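Side-chain contacts in caltubin, EF-hand (Lymnaea stagnalis, PDB 6VAN), which probably binds calcium through its EF-hands, which hold strontium ions in this crystal: residues 55-58 against 59-63; 15-18 against 19-23; 46-49 against 50-54. All coordinates share one frame; numbering follows the deposited sequence. Where two conformers were deposited one is given.

Contact 1: 55-58 against 59-63. With SR (strontium ion), chain D.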
# COMPACT_ATOMS: atom_id res chain seq x y z
N ASN A 55 11.63 15.47 -6.17
CA ASN A 55 11.81 16.92 -6.48
C ASN A 55 11.57 17.75 -5.22
O ASN A 55 11.70 18.98 -5.31
CB ASN A 55 10.96 17.36 -7.68
CG ASN A 55 9.47 17.24 -7.45
OD1 ASN A 55 9.00 17.16 -6.30
ND2 ASN A 55 8.71 17.20 -8.52
N GLY A 56 11.23 17.12 -4.09
CA GLY A 56 11.18 17.75 -2.76
C GLY A 56 10.11 18.82 -2.65
O GLY A 56 10.30 19.73 -1.82
N ASN A 57 9.02 18.74 -3.41
CA ASN A 57 7.93 19.76 -3.39
C ASN A 57 6.83 19.35 -2.38
O ASN A 57 5.75 19.96 -2.41
CB ASN A 57 7.38 20.01 -4.80
CG ASN A 57 6.60 18.85 -5.35
OD1 ASN A 57 6.67 17.73 -4.79
ND2 ASN A 57 5.85 19.07 -6.42
N GLY A 58 7.07 18.30 -1.58
CA GLY A 58 6.18 17.83 -0.51
C GLY A 58 4.94 17.11 -1.02
O GLY A 58 4.04 16.84 -0.23
N ALA A 59 4.89 16.77 -2.32
CA ALA A 59 3.73 16.15 -2.98
C ALA A 59 4.21 15.00 -3.86
O ALA A 59 5.42 14.99 -4.22
CB ALA A 59 2.99 17.18 -3.79
N ILE A 60 3.34 14.03 -4.12
CA ILE A 60 3.66 12.97 -5.12
C ILE A 60 3.17 13.48 -6.48
O ILE A 60 1.98 13.67 -6.63
CB ILE A 60 3.05 11.60 -4.78
CG1 ILE A 60 3.48 11.10 -3.39
CG2 ILE A 60 3.39 10.59 -5.88
CD1 ILE A 60 2.74 9.88 -2.91
N ASP A 61 4.10 13.67 -7.41
CA ASP A 61 3.80 14.17 -8.77
C ASP A 61 3.58 12.95 -9.66
O ASP A 61 4.44 12.07 -9.66
CB ASP A 61 4.94 15.06 -9.22
CG ASP A 61 5.10 16.25 -8.29
OD1 ASP A 61 4.25 17.15 -8.36
OD2 ASP A 61 6.10 16.29 -7.59
N PHE A 62 2.48 12.89 -10.41
CA PHE A 62 2.27 11.78 -11.37
C PHE A 62 3.51 11.67 -12.25
O PHE A 62 4.07 10.60 -12.38
CB PHE A 62 1.01 11.96 -12.20
CG PHE A 62 0.82 10.83 -13.17
CD1 PHE A 62 0.42 9.58 -12.72
CD2 PHE A 62 1.10 10.99 -14.51
CE1 PHE A 62 0.30 8.52 -13.61
CE2 PHE A 62 0.98 9.92 -15.40
CZ PHE A 62 0.56 8.70 -14.94
N VAL A 63 3.95 12.79 -12.82
CA VAL A 63 5.24 12.83 -13.55
C VAL A 63 6.16 13.82 -12.84
O VAL A 63 5.73 14.94 -12.53
CB VAL A 63 5.05 13.11 -15.05
CG1 VAL A 63 4.60 11.85 -15.76
CG2 VAL A 63 4.07 14.22 -15.32
SR SR D . 7.24 15.67 -5.63
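Asn55, Asn57 and Asp61 crowd their side-chain oxygens round one strontium ion, the tight part of this EF-hand loop. Asn57 OD1 meets the ion at 2.3 Å, and Asn55 OD1, Asp61 OD2 and the backbone oxygen of Ala59 also bind it. The two amides turn their nitrogens to the Asp61 carboxylate. Asn57 ND2 reaches Asp61 OD1 at 3.2 Å on the syn lone pair, with a weak second bond to Asp61 OD2. Asn55 ND2 comes to Asp61 OD2 at 2.9 Å from above the carboxylate plane, the amide and carboxylate planes 66° apart. Bonds at both oxygens and the metal at OD2 hold the Asp61 carboxylate against turning. Asn55 OD1 also takes the backbone N of Asn57 at 3.3 Å, an Asx turn, and Asn57 OD1 accepts from Ala59 N.

The outer side is looser: Gly56 and Gly58, both at positive phi, carry the exposed bend, while Ala59 and Asp61 are buried. Asp53 and Glu65 complete the metal site, and Gln23 NE2 donates to Asp61 OD1. Strand 60-61 pairs antiparallel with strand 23-24, Ile60 packs on Phe48 and Arg52 of helix 42-52, and the chain turns into helix 62-71 right after Asp61.

Contact 2: 15-18 against 19-23; sequences WLDH and DNDGQ. With SR (strontium ion), chain C.
Asp17 points its carboxylate across the turn at the backbone of Asp21 to Gln23, and the two oxygens divide the work. Asp17 OD1 faces inward and binds the strontium ion at 2.6 Å. On the other oxygen, Gly22 N donates to Asp17 OD2 at 2.8 Å, approaching on the syn side, 20° out of the carboxylate plane. Asp21 N adds a weak bond to Asp17 OD1. With CG anti to the backbone N (chi1 -179°), the Asp17 side chain is carried over to the far arm of the loop, and metal and amide together hold its carboxylate against rotation.

Asp21 comes to the ion with both oxygens, OD2 at 2.5 Å and OD1 at 2.7 Å, in bidentate fashion. Its chi1 of 54° sets CG between the backbone N and the carbonyl carbon, and this folds the carboxylate back over its own backbone, where Asp21 OD1 also accepts from Gln23 N in an Asx turn.

These residues form the loop of an EF-hand, helix-loop-helix, which probably takes calcium in the natural protein and holds strontium here. Glu28 of helix 26-34 completes the protein ligands, Gln23 offers its backbone oxygen at 2.4 Å from the ion, and water 2 takes a further place. The loop starts with a type I beta turn from Asp17 to Asn20, closed by Asn20 N on Asp17 O at 2.9 Å.

Behind the carboxylate, water 1 donates to both Asp17 OD2 and Asn20 OD1, linking two side chains whose oxygens do not touch; Lys9 also binds Asn20 OD1. The Gln23 amide leads off from the metal to Asp61, while the His18 ring swings away from residues 19-23 on the exposed side of the turn.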
# COMPACT_ATOMS: atom_id res chain seq x y z
N TRP A 15 -7.21 6.97 -6.73
CA TRP A 15 -6.61 6.74 -5.38
C TRP A 15 -6.09 8.05 -4.77
O TRP A 15 -6.47 8.33 -3.61
CB TRP A 15 -5.46 5.72 -5.44
CG TRP A 15 -5.87 4.29 -5.61
CD1 TRP A 15 -5.17 3.32 -6.25
CD2 TRP A 15 -7.08 3.67 -5.13
NE1 TRP A 15 -5.86 2.13 -6.21
CE2 TRP A 15 -7.03 2.32 -5.53
CE3 TRP A 15 -8.20 4.13 -4.41
CZ2 TRP A 15 -8.06 1.42 -5.23
CZ3 TRP A 15 -9.21 3.24 -4.13
CH2 TRP A 15 -9.14 1.90 -4.53
N LEU A 16 -5.24 8.79 -5.49
CA LEU A 16 -4.31 9.81 -4.92
C LEU A 16 -4.62 11.25 -5.38
O LEU A 16 -4.20 12.16 -4.67
CB LEU A 16 -2.88 9.43 -5.32
CG LEU A 16 -2.30 8.20 -4.64
CD1 LEU A 16 -0.91 7.90 -5.17
CD2 LEU A 16 -2.26 8.37 -3.12
N ASP A 17 -5.24 11.45 -6.53
CA ASP A 17 -5.37 12.80 -7.15
C ASP A 17 -6.73 12.91 -7.82
O ASP A 17 -6.78 12.94 -9.08
CB ASP A 17 -4.20 13.07 -8.11
CG ASP A 17 -4.22 14.44 -8.77
OD1 ASP A 17 -4.80 15.39 -8.16
OD2 ASP A 17 -3.66 14.58 -9.87
N HIS A 18 -7.80 12.97 -7.03
CA HIS A 18 -9.20 12.92 -7.53
C HIS A 18 -9.46 14.06 -8.53
O HIS A 18 -10.33 13.86 -9.40
CB HIS A 18 -10.20 12.95 -6.36
CG HIS A 18 -10.09 11.77 -5.44
ND1 HIS A 18 -10.28 11.88 -4.07
CD2 HIS A 18 -9.80 10.48 -5.68
CE1 HIS A 18 -10.12 10.70 -3.51
NE2 HIS A 18 -9.82 9.81 -4.48
N ASP A 19 -8.73 15.19 -8.42
CA ASP A 19 -8.90 16.44 -9.21
C ASP A 19 -8.04 16.42 -10.48
O ASP A 19 -8.16 17.35 -11.30
CB ASP A 19 -8.58 17.67 -8.35
CG ASP A 19 -9.53 17.83 -7.19
OD1 ASP A 19 -10.76 17.81 -7.45
OD2 ASP A 19 -9.06 17.96 -6.05
N ASN A 20 -7.21 15.38 -10.64
CA ASN A 20 -6.32 15.23 -11.82
C ASN A 20 -5.53 16.53 -12.04
O ASN A 20 -5.41 16.94 -13.19
CB ASN A 20 -7.11 14.88 -13.09
CG ASN A 20 -6.19 14.53 -14.25
OD1 ASN A 20 -5.16 13.91 -14.02
ND2 ASN A 20 -6.55 14.94 -15.46
N ASP A 21 -4.95 17.13 -11.00
CA ASP A 21 -4.10 18.34 -11.16
C ASP A 21 -2.63 17.91 -11.34
O ASP A 21 -1.79 18.78 -11.59
CB ASP A 21 -4.30 19.33 -10.00
CG ASP A 21 -4.11 18.73 -8.63
OD1 ASP A 21 -3.04 18.10 -8.41
OD2 ASP A 21 -5.05 18.86 -7.77
N GLY A 22 -2.35 16.61 -11.20
CA GLY A 22 -1.01 16.03 -11.42
C GLY A 22 -0.25 15.79 -10.12
O GLY A 22 0.83 15.19 -10.17
N GLN A 23 -0.78 16.28 -8.99
CA GLN A 23 -0.14 16.16 -7.66
C GLN A 23 -1.09 15.48 -6.66
O GLN A 23 -2.34 15.75 -6.70
CB GLN A 23 0.22 17.54 -7.10
CG GLN A 23 1.21 18.31 -7.96
CD GLN A 23 1.99 19.31 -7.13
OE1 GLN A 23 1.47 19.92 -6.21
NE2 GLN A 23 3.26 19.46 -7.46
SR SR C . -4.23 17.07 -6.20
O HOH W 1 -3.06 13.26 -12.18
O HOH W 2 -2.92 19.27 -5.54

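Contact 3: 46-49 against 50-54. With SR (strontium ion), chain D.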
# COMPACT_ATOMS: atom_id res chain seq x y z
N ALA A 46 3.44 11.62 5.88
CA ALA A 46 4.59 12.45 5.42
C ALA A 46 5.72 11.55 4.90
O ALA A 46 6.28 11.89 3.85
CB ALA A 46 5.03 13.37 6.54
N ALA A 47 6.02 10.42 5.56
CA ALA A 47 7.13 9.50 5.22
C ALA A 47 6.83 8.77 3.89
O ALA A 47 7.79 8.48 3.12
CB ALA A 47 7.31 8.50 6.33
N PHE A 48 5.56 8.43 3.69
CA PHE A 48 5.04 7.81 2.44
C PHE A 48 5.35 8.76 1.27
O PHE A 48 5.93 8.32 0.25
CB PHE A 48 3.55 7.55 2.59
CG PHE A 48 2.95 6.78 1.44
CD1 PHE A 48 2.50 7.44 0.31
CD2 PHE A 48 2.86 5.39 1.48
CE1 PHE A 48 1.95 6.73 -0.76
CE2 PHE A 48 2.31 4.70 0.42
CZ PHE A 48 1.85 5.37 -0.69
N ILE A 49 5.00 10.03 1.45
CA ILE A 49 5.26 11.07 0.42
C ILE A 49 6.78 11.20 0.21
O ILE A 49 7.22 11.21 -0.95
CB ILE A 49 4.54 12.40 0.77
CG1 ILE A 49 3.02 12.26 0.70
CG2 ILE A 49 5.07 13.53 -0.13
CD1 ILE A 49 2.22 13.46 1.21
N SER A 50 7.58 11.25 1.29
CA SER A 50 9.05 11.51 1.23
C SER A 50 9.80 10.44 0.43
O SER A 50 10.73 10.79 -0.29
CB SER A 50 9.65 11.68 2.61
OG SER A 50 11.07 11.67 2.56
N ARG A 51 9.41 9.16 0.53
CA ARG A 51 10.11 8.09 -0.22
C ARG A 51 9.94 8.29 -1.74
O ARG A 51 10.81 7.79 -2.50
CB ARG A 51 9.64 6.69 0.21
CG ARG A 51 10.45 6.12 1.37
CD ARG A 51 9.80 4.91 2.02
NE ARG A 51 9.18 4.07 1.02
CZ ARG A 51 9.84 3.28 0.17
NH1 ARG A 51 9.16 2.56 -0.70
NH2 ARG A 51 11.17 3.20 0.21
N ARG A 52 8.86 8.97 -2.14
CA ARG A 52 8.47 9.16 -3.57
C ARG A 52 8.86 10.57 -4.06
O ARG A 52 8.91 10.76 -5.28
CB ARG A 52 6.98 8.87 -3.68
CG ARG A 52 6.65 7.40 -3.43
CD ARG A 52 5.19 7.20 -3.14
NE ARG A 52 4.91 5.78 -2.96
CZ ARG A 52 5.14 5.08 -1.87
NH1 ARG A 52 5.61 5.65 -0.77
NH2 ARG A 52 4.86 3.79 -1.85
N ASP A 53 9.14 11.51 -3.18
CA ASP A 53 9.18 12.96 -3.52
C ASP A 53 10.59 13.38 -3.95
O ASP A 53 11.22 14.16 -3.20
CB ASP A 53 8.68 13.75 -2.31
CG ASP A 53 8.68 15.24 -2.51
OD1 ASP A 53 8.64 15.66 -3.68
OD2 ASP A 53 8.66 15.97 -1.48
N SER A 54 11.06 12.93 -5.12
CA SER A 54 12.44 13.18 -5.60
C SER A 54 12.68 14.67 -5.92
O SER A 54 13.86 15.07 -5.93
CB SER A 54 12.79 12.31 -6.78
OG SER A 54 11.91 12.53 -7.85
SR SR D . 7.24 15.67 -5.63
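The guanidinium of Arg52 lies flat on the ring of Phe48, one turn back along the same helix, with the planes only 9° apart. This is a cation-pi stack in the last part of the EF-hand's entering helix, 42-52, whose chain runs on into the metal loop. Arg52 CZ sits 3.7 Å from the centroid of the Phe48 ring, over its face, and Arg52 NH1 stands above the ring centre. The same NH1 donates to Phe48 O at 2.9 Å, and this oxygen lies at the guanidinium edge, in plane. One residue therefore receives the arginine twice, by ring face and by carbonyl. The Arg52 chain runs extended from CG to NE, which carries the guanidinium back alongside the helix to the ring.

Arg52 NH2 makes a salt bridge with Glu82 OE1 of helix 77-87, Arg51 NE one with Glu82 OE2, and the Phe48 side chain also touches Ile60, Val29 and Leu86. Replacing Arg52 by an alanine would probably uncover that face of the Phe48 ring and cost Glu82 OE1 its NH2 mate. Backbone bonds from Ser50 N to Ala46 O and from Arg51 N to Ala47 O continue the helix. Past Arg52, Asp53 CB packs 3.2 Å from Ile49 O. A chi1 of 179° swings the Asp53 carboxylate away from its own backbone N; OD2 accepts from Gly58 N, and Asp53 OD1 reaches the strontium ion at 2.4 Å.

Contacts 1 and 3 lie in one EF-hand and share one strontium ion: contact 3 brings Asp53, just after helix 42-52, contact 1 Asn55, Asn57, Ala59 and Asp61, while Glu65 lies beyond both. Their centres are about 8 Å apart, and Asp53 OD2 lies 2.8 Å from Gly58 N, joined by a hydrogen bond. Contact 2 is the loop of the partner hand, round its own strontium, its centre about 12 Å from that of contact 1. The two loops meet where Gln23 NE2 is 2.7 Å from Asp61 OD1 and Gly22 O is 2.8 Å from Phe62 N, beside the short antiparallel sheet. Contacts 2 and 3 do not touch, their nearest atoms about 5 Å apart.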